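PDB 4BGV: malate dehydrogenase from Picrophilus torridus, which probably catalyses the reversible, NAD-dependent oxidation of malate to oxaloacetate, a step of the tricarboxylic acid cycle. Local coordinates for residues P197-L201 / L202-K206. Sequence-based numbering, arbitrary orientation. Where two conformers were deposited one is given.
Sequences PIEDL and LPREK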
loop_
_atom_site.group_PDB
_atom_site.type_symbol
_atom_site.label_atom_id
_atom_site.label_comp_id
_atom_site.label_asym_id
_atom_site.label_seq_id
_atom_site.Cartn_x
_atom_site.Cartn_y
_atom_site.Cartn_z
ATOM N N PRO A 197 17.928 -20.300 13.304
ATOM C CA PRO A 197 18.921 -20.505 12.240
ATOM C C PRO A 197 18.470 -21.550 11.240
ATOM O O PRO A 197 17.843 -22.557 11.600
ATOM C CB PRO A 197 20.169 -20.979 13.006
ATOM C CG PRO A 197 19.993 -20.389 14.365
ATOM C CD PRO A 197 18.520 -20.507 14.641
ATOM N N ILE A 198 18.759 -21.300 9.967
ATOM C CA ILE A 198 18.367 -22.209 8.909
ATOM C C ILE A 198 19.042 -23.582 9.065
ATOM O O ILE A 198 18.513 -24.608 8.630
ATOM C CB ILE A 198 18.677 -21.571 7.536
ATOM C CG1 ILE A 198 17.505 -21.748 6.580
ATOM C CG2 ILE A 198 20.005 -22.040 6.976
ATOM C CD1 ILE A 198 16.435 -20.709 6.800
ATOM N N GLU A 199 20.218 -23.598 9.692
ATOM C CA GLU A 199 20.912 -24.865 9.924
ATOM C C GLU A 199 20.163 -25.789 10.870
ATOM O O GLU A 199 20.425 -26.992 10.882
ATOM C CB GLU A 199 22.331 -24.642 10.454
ATOM C CG GLU A 199 23.318 -24.264 9.378
ATOM C CD GLU A 199 24.583 -23.634 9.935
ATOM O OE1 GLU A 199 24.484 -22.626 10.677
ATOM O OE2 GLU A 199 25.678 -24.146 9.625
ATOM N N ASP A 200 19.271 -25.224 11.684
ATOM C CA ASP A 200 18.405 -26.011 12.554
ATOM C C ASP A 200 17.159 -26.502 11.830
ATOM O O ASP A 200 16.418 -27.306 12.374
ATOM C CB ASP A 200 17.946 -25.191 13.764
ATOM C CG ASP A 200 19.092 -24.793 14.667
ATOM O OD1 ASP A 200 20.201 -25.333 14.492
ATOM O OD2 ASP A 200 18.884 -23.934 15.547
ATOM N N LEU A 201 16.924 -26.010 10.615
ATOM C CA LEU A 201 15.649 -26.235 9.938
ATOM C C LEU A 201 15.781 -27.082 8.670
ATOM O O LEU A 201 14.829 -27.737 8.261
ATOM C CB LEU A 201 14.992 -24.889 9.606
ATOM C CG LEU A 201 14.599 -23.996 10.793
ATOM C CD1 LEU A 201 14.025 -22.663 10.322
ATOM C CD2 LEU A 201 13.593 -24.725 11.675
ATOM N N LEU A 202 16.958 -27.050 8.051
ATOM C CA LEU A 202 17.200 -27.746 6.787
ATOM C C LEU A 202 18.504 -28.530 6.849
ATOM O O LEU A 202 19.447 -28.102 7.510
ATOM C CB LEU A 202 17.268 -26.738 5.634
ATOM C CG LEU A 202 15.979 -26.048 5.180
ATOM C CD1 LEU A 202 16.276 -24.876 4.228
ATOM C CD2 LEU A 202 15.049 -27.044 4.517
ATOM N N PRO A 203 18.565 -29.683 6.152
ATOM C CA PRO A 203 19.819 -30.438 6.040
ATOM C C PRO A 203 20.854 -29.609 5.290
ATOM O O PRO A 203 20.507 -28.825 4.407
ATOM C CB PRO A 203 19.428 -31.659 5.206
ATOM C CG PRO A 203 17.937 -31.753 5.319
ATOM C CD PRO A 203 17.441 -30.364 5.492
ATOM N N ARG A 204 22.118 -29.767 5.659
ATOM C CA ARG A 204 23.205 -29.037 5.014
ATOM C C ARG A 204 23.176 -29.195 3.492
ATOM O O ARG A 204 23.402 -28.231 2.755
ATOM C CB ARG A 204 24.547 -29.494 5.596
ATOM C CG ARG A 204 25.776 -29.194 4.745
ATOM C CD ARG A 204 25.989 -27.707 4.502
ATOM N NE ARG A 204 26.004 -26.917 5.727
ATOM C CZ ARG A 204 26.259 -25.613 5.761
ATOM N NH1 ARG A 204 26.524 -24.965 4.631
ATOM N NH2 ARG A 204 26.257 -24.960 6.918
ATOM N N GLU A 205 22.878 -30.404 3.030
ATOM C CA GLU A 205 22.830 -30.684 1.599
ATOM C C GLU A 205 21.840 -29.763 0.892
ATOM O O GLU A 205 22.139 -29.228 -0.180
ATOM C CB GLU A 205 22.447 -32.138 1.343
ATOM C CG GLU A 205 23.205 -32.760 0.194
ATOM C CD GLU A 205 23.206 -31.876 -1.039
ATOM O OE1 GLU A 205 22.160 -31.804 -1.713
ATOM O OE2 GLU A 205 24.246 -31.240 -1.327
ATOM N N LYS A 206 20.670 -29.579 1.499
ATOM C CA LYS A 206 19.646 -28.718 0.915
ATOM C C LYS A 206 20.073 -27.255 0.940
ATOM O O LYS A 206 19.806 -26.501 -0.009
ATOM C CB LYS A 206 18.304 -28.898 1.632
ATOM C CG LYS A 206 17.185 -28.070 1.030
ATOM C CD LYS A 206 17.000 -28.368 -0.466
ATOM C CE LYS A 206 16.566 -29.809 -0.714
ATOM N NZ LYS A 206 16.280 -30.043 -2.173
HETATM O O HOH W 1 21.760 -28.201 8.878
#
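Ile198 meets Leu202 through a backbone hydrogen bond, a compact example of how a short turn with helical backbone angles hands a chain from a strand to a helix. Its carbonyl oxygen receives the amide of Leu202, with N to O at 3.0 Å, and also the amide of Leu201, with N to O at 2.9 Å, so two successive N-H groups grip one oxygen. In one of two modelled conformers of Ile198, its CG1 lies 4.1 Å from Leu202 CD1, a contact that the alternate copy makes doubtful in detail.

Glu199 bridges the turn at the surface. One water donates to its carbonyl oxygen and to that of Leu202, linking two backbone acceptors that could not bond each other directly. The extended side chain of Glu199 carries its OE2 to the edge of the Arg204 guanidinium, 2.9 Å from NH2 of Arg204. The salt bridge is formed, but its hydrogen bond is weak, with an N-H...O angle of 116°, and the two flat groups stand 81° apart. Two bends in the Arg204 chain, at chi2 and chi3, bring it alongside Glu199, while its NH1 pairs with Asp208.

Leu201 completes the turn, packing on Val193 and on Tyr289 of the second subunit. Pro203 then takes the N-cap position of helix 204-215. Within the C-terminal alpha/beta domain, this connection from strand 196-197 sets Ile198 and Leu202 against Leu165 of helix 150-165 and Ile207 of the helix it starts.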